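Long-range contacts in lipid-transfer protein (Thermomonospora curvata, PDB 6OK1), which is a lipid-transfer protein with the two-part thiolase-like fold, its precise function not being established: residues A9-G14 / V225-E230; G50-T55 / E103-Y108. All coordinates share one frame; numbering follows the deposited sequence.

Contact 1 (A9-G14 / V225-E230); sequences AIAGIG and VVVSTE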
loop_
_atom_site.group_PDB
_atom_site.type_symbol
_atom_site.label_atom_id
_atom_site.label_comp_id
_atom_site.label_asym_id
_atom_site.label_seq_id
_atom_site.Cartn_x
_atom_site.Cartn_y
_atom_site.Cartn_z
ATOM N N ALA A 9 20.267 3.244 -10.961
ATOM C CA ALA A 9 19.953 3.139 -12.365
ATOM C C ALA A 9 19.078 1.918 -12.638
ATOM O O ALA A 9 19.159 0.916 -11.928
ATOM C CB ALA A 9 21.250 3.036 -13.181
ATOM N N ILE A 10 18.307 1.983 -13.720
ATOM C CA ILE A 10 17.569 0.825 -14.214
ATOM C C ILE A 10 18.469 0.030 -15.146
ATOM O O ILE A 10 18.921 0.524 -16.188
ATOM C CB ILE A 10 16.270 1.227 -14.923
ATOM C CG1 ILE A 10 15.336 1.965 -13.953
ATOM C CG2 ILE A 10 15.586 -0.031 -15.483
ATOM C CD1 ILE A 10 14.073 2.491 -14.586
ATOM N N ALA A 11 18.708 -1.213 -14.769
ATOM C CA ALA A 11 19.593 -2.101 -15.488
ATOM C C ALA A 11 18.864 -3.217 -16.199
ATOM O O ALA A 11 19.449 -3.848 -17.081
ATOM C CB ALA A 11 20.609 -2.721 -14.525
ATOM N N GLY A 12 17.613 -3.480 -15.824
ATOM C CA GLY A 12 16.851 -4.549 -16.425
ATOM C C GLY A 12 15.398 -4.172 -16.575
ATOM O O GLY A 12 14.827 -3.500 -15.709
ATOM N N ILE A 13 14.816 -4.610 -17.692
ATOM C CA ILE A 13 13.391 -4.520 -17.966
ATOM C C ILE A 13 12.895 -5.892 -18.406
ATOM O O ILE A 13 13.598 -6.659 -19.074
ATOM C CB ILE A 13 13.057 -3.443 -19.028
ATOM C CG1 ILE A 13 13.684 -3.799 -20.384
ATOM C CG2 ILE A 13 13.533 -2.072 -18.532
ATOM C CD1 ILE A 13 13.377 -2.799 -21.479
ATOM N N GLY A 14 11.662 -6.198 -18.027
ATOM C CA GLY A 14 11.071 -7.471 -18.375
ATOM C C GLY A 14 9.573 -7.354 -18.429
ATOM O O GLY A 14 8.962 -6.659 -17.611
ATOM N N VAL A 225 14.380 -3.566 -12.937
ATOM C CA VAL A 225 15.436 -3.850 -11.962
ATOM C C VAL A 225 16.258 -2.587 -11.729
ATOM O O VAL A 225 16.812 -2.012 -12.671
ATOM C CB VAL A 225 16.350 -4.992 -12.440
ATOM C CG1 VAL A 225 17.526 -5.164 -11.494
ATOM C CG2 VAL A 225 15.562 -6.278 -12.505
ATOM N N VAL A 226 16.370 -2.180 -10.466
ATOM C CA VAL A 226 17.095 -0.971 -10.084
ATOM C C VAL A 226 18.282 -1.393 -9.231
ATOM O O VAL A 226 18.129 -2.193 -8.301
ATOM C CB VAL A 226 16.170 0.002 -9.323
ATOM C CG1 VAL A 226 16.930 1.261 -8.822
ATOM C CG2 VAL A 226 14.997 0.434 -10.226
ATOM N N VAL A 227 19.466 -0.858 -9.549
ATOM C CA VAL A 227 20.683 -1.118 -8.787
ATOM C C VAL A 227 21.446 0.193 -8.646
ATOM O O VAL A 227 21.064 1.221 -9.214
ATOM C CB VAL A 227 21.572 -2.184 -9.469
ATOM C CG1 VAL A 227 20.880 -3.507 -9.494
ATOM C CG2 VAL A 227 21.908 -1.751 -10.868
ATOM N N SER A 228 22.572 0.158 -7.922
ATOM C CA SER A 228 23.407 1.347 -7.914
ATOM C C SER A 228 23.960 1.597 -9.314
ATOM O O SER A 228 24.139 0.678 -10.120
ATOM C CB SER A 228 24.558 1.205 -6.915
ATOM O OG SER A 228 25.500 0.266 -7.398
ATOM N N THR A 229 24.248 2.863 -9.604
ATOM C CA THR A 229 24.849 3.178 -10.890
ATOM C C THR A 229 26.193 2.463 -11.060
ATOM O O THR A 229 26.494 1.961 -12.149
ATOM C CB THR A 229 24.977 4.700 -11.035
ATOM O OG1 THR A 229 23.656 5.278 -11.093
ATOM C CG2 THR A 229 25.713 5.069 -12.297
ATOM N N GLU A 230 26.987 2.360 -9.986
ATOM C CA GLU A 230 28.261 1.634 -10.053
ATOM C C GLU A 230 28.032 0.178 -10.442
ATOM O O GLU A 230 28.713 -0.357 -11.330
ATOM C CB GLU A 230 29.015 1.726 -8.717
ATOM C CG GLU A 230 29.520 3.109 -8.346
ATOM C CD GLU A 230 28.415 4.057 -7.930
ATOM O OE1 GLU A 230 27.284 3.592 -7.677
ATOM O OE2 GLU A 230 28.682 5.272 -7.858
#
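Four backbone hydrogen bonds join Ala9-Gly14 to Val225-Glu230. Ala9 and Val227 exchange two of them: Ala9 N reaches Val227 O at 2.8 Å, and Val227 N returns to Ala9 O at 3.0 Å, which is the signature of an antiparallel hydrogen-bonded pair. At the other end Val225 supplies both bonds, but to successive residues. Its O accepts from Ala11 N at 2.9 Å, while its N donates to Gly12 O at 2.8 Å. This last bond is straight at hydrogen (169°), yet the donor is tilted 32° from the carbonyl plane of Gly12. Two residues set against one define a classic beta bulge, with Ala11 and Gly12 both facing Val225. The backbone of Ala11 carries the irregularity, its psi of -17° departing from the extended values on either side. The bulge lies on strand 8-15 where it pairs with strand 219-228 in the central part of the mixed sheet of this thiolase-like protein. Between the hydrogen-bonded pairs, Ile10 and Val226 form a non-hydrogen-bonded pair, with two CA-H...O contacts beside it: Val226 CA to Ala9 O and Ile10 CA to Val225 O. On the face that Ile10 and Val226 share, the Ile10 CG1 branch meets Val226 CG2 at 4.0 Å. Helix 348-359 covers Ile10 through Ile351 and Val355. At the bulge Ala11 CB touches Val227 CG2, also at 4.0 Å; Val225, on the face opposite Ile10, packs on Ala41. Where strand 219-228 gives way to a helix, Ser228 is the N-cap, its OG bonded to Arg231 N. The neighbouring Thr229 turns OG1 to Gly6 O, with Ala9 CB 3.9 Å from that hydroxyl oxygen.

Contact 2 (G50-T55 / E103-Y108); sequences GLVTFT and EVVVCY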
loop_
_atom_site.group_PDB
_atom_site.type_symbol
_atom_site.label_atom_id
_atom_site.label_comp_id
_atom_site.label_asym_id
_atom_site.label_seq_id
_atom_site.Cartn_x
_atom_site.Cartn_y
_atom_site.Cartn_z
ATOM N N GLY A 50 15.059 -6.438 -2.687
ATOM C CA GLY A 50 13.958 -5.497 -2.535
ATOM C C GLY A 50 12.899 -5.703 -3.596
ATOM O O GLY A 50 13.198 -6.054 -4.746
ATOM N N LEU A 51 11.639 -5.454 -3.208
ATOM C CA LEU A 51 10.504 -5.518 -4.124
ATOM C C LEU A 51 9.558 -4.360 -3.847
ATOM O O LEU A 51 9.201 -4.121 -2.691
ATOM C CB LEU A 51 9.725 -6.832 -3.982
ATOM C CG LEU A 51 10.408 -8.092 -4.534
ATOM C CD1 LEU A 51 9.583 -9.353 -4.236
ATOM C CD2 LEU A 51 10.682 -7.996 -6.027
ATOM N N VAL A 52 9.125 -3.682 -4.906
ATOM C CA VAL A 52 8.198 -2.553 -4.805
ATOM C C VAL A 52 7.052 -2.775 -5.790
ATOM O O VAL A 52 7.276 -3.135 -6.948
ATOM C CB VAL A 52 8.902 -1.208 -5.082
ATOM C CG1 VAL A 52 7.940 -0.064 -4.839
ATOM C CG2 VAL A 52 10.168 -1.043 -4.187
ATOM N N THR A 53 5.817 -2.560 -5.346
ATOM C CA THR A 53 4.694 -2.613 -6.289
ATOM C C THR A 53 3.640 -1.602 -5.848
ATOM O O THR A 53 3.897 -0.728 -5.009
ATOM C CB THR A 53 4.157 -4.047 -6.441
ATOM O OG1 THR A 53 3.162 -4.091 -7.463
ATOM C CG2 THR A 53 3.561 -4.582 -5.163
ATOM N N PHE A 54 2.470 -1.682 -6.472
ATOM C CA PHE A 54 1.341 -0.808 -6.190
ATOM C C PHE A 54 0.527 -1.355 -5.018
ATOM O O PHE A 54 0.456 -2.566 -4.804
ATOM C CB PHE A 54 0.394 -0.722 -7.391
ATOM C CG PHE A 54 0.948 -0.025 -8.641
ATOM C CD1 PHE A 54 2.325 0.052 -8.942
ATOM C CD2 PHE A 54 0.037 0.499 -9.556
ATOM C CE1 PHE A 54 2.751 0.648 -10.129
ATOM C CE2 PHE A 54 0.475 1.108 -10.751
ATOM C CZ PHE A 54 1.812 1.197 -11.012
ATOM N N THR A 55 -0.191 -0.465 -4.329
ATOM C CA THR A 55 -1.030 -0.942 -3.219
ATOM C C THR A 55 -2.026 -2.007 -3.680
ATOM O O THR A 55 -2.284 -2.985 -2.957
ATOM C CB THR A 55 -1.768 0.224 -2.550
ATOM O OG1 THR A 55 -2.360 1.062 -3.548
ATOM C CG2 THR A 55 -0.829 1.049 -1.798
ATOM N N GLU A 103 20.385 -3.500 -2.331
ATOM C CA GLU A 103 21.289 -3.452 -3.477
ATOM C C GLU A 103 20.595 -3.714 -4.807
ATOM O O GLU A 103 21.003 -3.156 -5.829
ATOM C CB GLU A 103 22.421 -4.467 -3.271
ATOM C CG GLU A 103 23.386 -4.018 -2.160
ATOM C CD GLU A 103 24.502 -4.995 -1.932
ATOM O OE1 GLU A 103 24.202 -6.193 -1.760
ATOM O OE2 GLU A 103 25.673 -4.565 -1.938
ATOM N N VAL A 104 19.543 -4.527 -4.826
ATOM C CA VAL A 104 18.898 -4.942 -6.073
ATOM C C VAL A 104 17.395 -4.967 -5.838
ATOM O O VAL A 104 16.896 -5.843 -5.122
ATOM C CB VAL A 104 19.376 -6.318 -6.550
ATOM C CG1 VAL A 104 18.725 -6.678 -7.849
ATOM C CG2 VAL A 104 20.910 -6.332 -6.707
ATOM N N VAL A 105 16.675 -4.022 -6.432
ATOM C CA VAL A 105 15.250 -3.843 -6.171
ATOM C C VAL A 105 14.504 -4.078 -7.470
ATOM O O VAL A 105 14.872 -3.522 -8.510
ATOM C CB VAL A 105 14.944 -2.457 -5.592
ATOM C CG1 VAL A 105 13.451 -2.363 -5.227
ATOM C CG2 VAL A 105 15.847 -2.190 -4.354
ATOM N N VAL A 106 13.452 -4.889 -7.423
ATOM C CA VAL A 106 12.578 -5.073 -8.579
ATOM C C VAL A 106 11.249 -4.371 -8.337
ATOM O O VAL A 106 10.592 -4.605 -7.324
ATOM C CB VAL A 106 12.365 -6.560 -8.900
ATOM C CG1 VAL A 106 11.621 -6.707 -10.197
ATOM C CG2 VAL A 106 13.723 -7.279 -8.997
ATOM N N CYS A 107 10.859 -3.512 -9.275
ATOM C CA CYS A 107 9.575 -2.831 -9.266
ATOM C C CYS A 107 8.672 -3.531 -10.273
ATOM O O CYS A 107 9.108 -3.796 -11.392
ATOM C CB CYS A 107 9.736 -1.357 -9.651
ATOM S SG CYS A 107 11.048 -0.502 -8.772
ATOM N N TYR A 108 7.426 -3.846 -9.887
ATOM C CA TYR A 108 6.582 -4.625 -10.796
ATOM C C TYR A 108 5.106 -4.273 -10.658
ATOM O O TYR A 108 4.661 -3.702 -9.662
ATOM C CB TYR A 108 6.768 -6.140 -10.570
ATOM C CG TYR A 108 6.302 -6.637 -9.208
ATOM C CD1 TYR A 108 7.150 -6.621 -8.125
ATOM C CD2 TYR A 108 5.016 -7.131 -9.016
ATOM C CE1 TYR A 108 6.724 -7.075 -6.881
ATOM C CE2 TYR A 108 4.587 -7.572 -7.767
ATOM C CZ TYR A 108 5.453 -7.549 -6.721
ATOM O OH TYR A 108 5.070 -7.973 -5.487
#
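One face of the Tyr108 ring receives Thr53 in a CH-pi contact: Thr53 CB lies 3.8 Å from the ring centroid and 14° off its normal. Thr53 CG2 extends toward the phenol end, 3.7 Å from Tyr108 OH. The ring owes this place to chi1 of 65°, which sets CG between the backbone N and the carbonyl carbon. Leu51 CD2 approaches the ring obliquely and also packs on Val106 CB at 3.6 Å, the leucine and valine lying side by side and pointing the same way. Glu61 and Val64 add to the packing against Leu51 and Tyr108. On the other face of the sheet Val52 CG2 meets Val105 CG1 at 3.7 Å, with Cys107 SG near Val52 CB; Thr89 and Ala93 pack there. The nearly aligned strands 50-54 and 104-112 pair in parallel, with helix 61-68 over the Leu51 face and helix 86-98 over the Val52 and Cys107 face, consistent with the layered thiolase fold. Their ladder runs from Val106 N to Gly50 O, from Val52 N to Val106 O and from Tyr108 N to Val52 O, preceded by a weak bond from Gly50 N to Val104 O. Beyond it, Thr53 OG1 donates to Tyr108 O at 2.7 Å, from 35° above the carbonyl plane. Tyr108 OH has its own partner in Ser59 O. Thr53 thus grips Tyr108 twice: the hydrogen bond gives the buried Thr53 hydroxyl a partner in Tyr108 O, while the CH-pi contact rests Thr53 on the ring.

In the fold
The two contacts belong to one mixed sheet and have centres about 11 Å apart. Strand 104-112 of contact 2 and strand 219-228 of contact 1 are neighbours, and the order across this part of the sheet is 50-54, 104-112, 219-228 and 8-15. Val226 N lies 2.8 Å from Val105 O, a probable hydrogen bond that joins the contacts directly; Val227 also packs on Val104, and Val225 on Val106. Along the chain contact 2 is nested within the loop closed by contact 1. Together the contacts hold four adjacent strands of the thiolase-like N-terminal part in one sheet, bringing the first strand beside one more than 200 residues later.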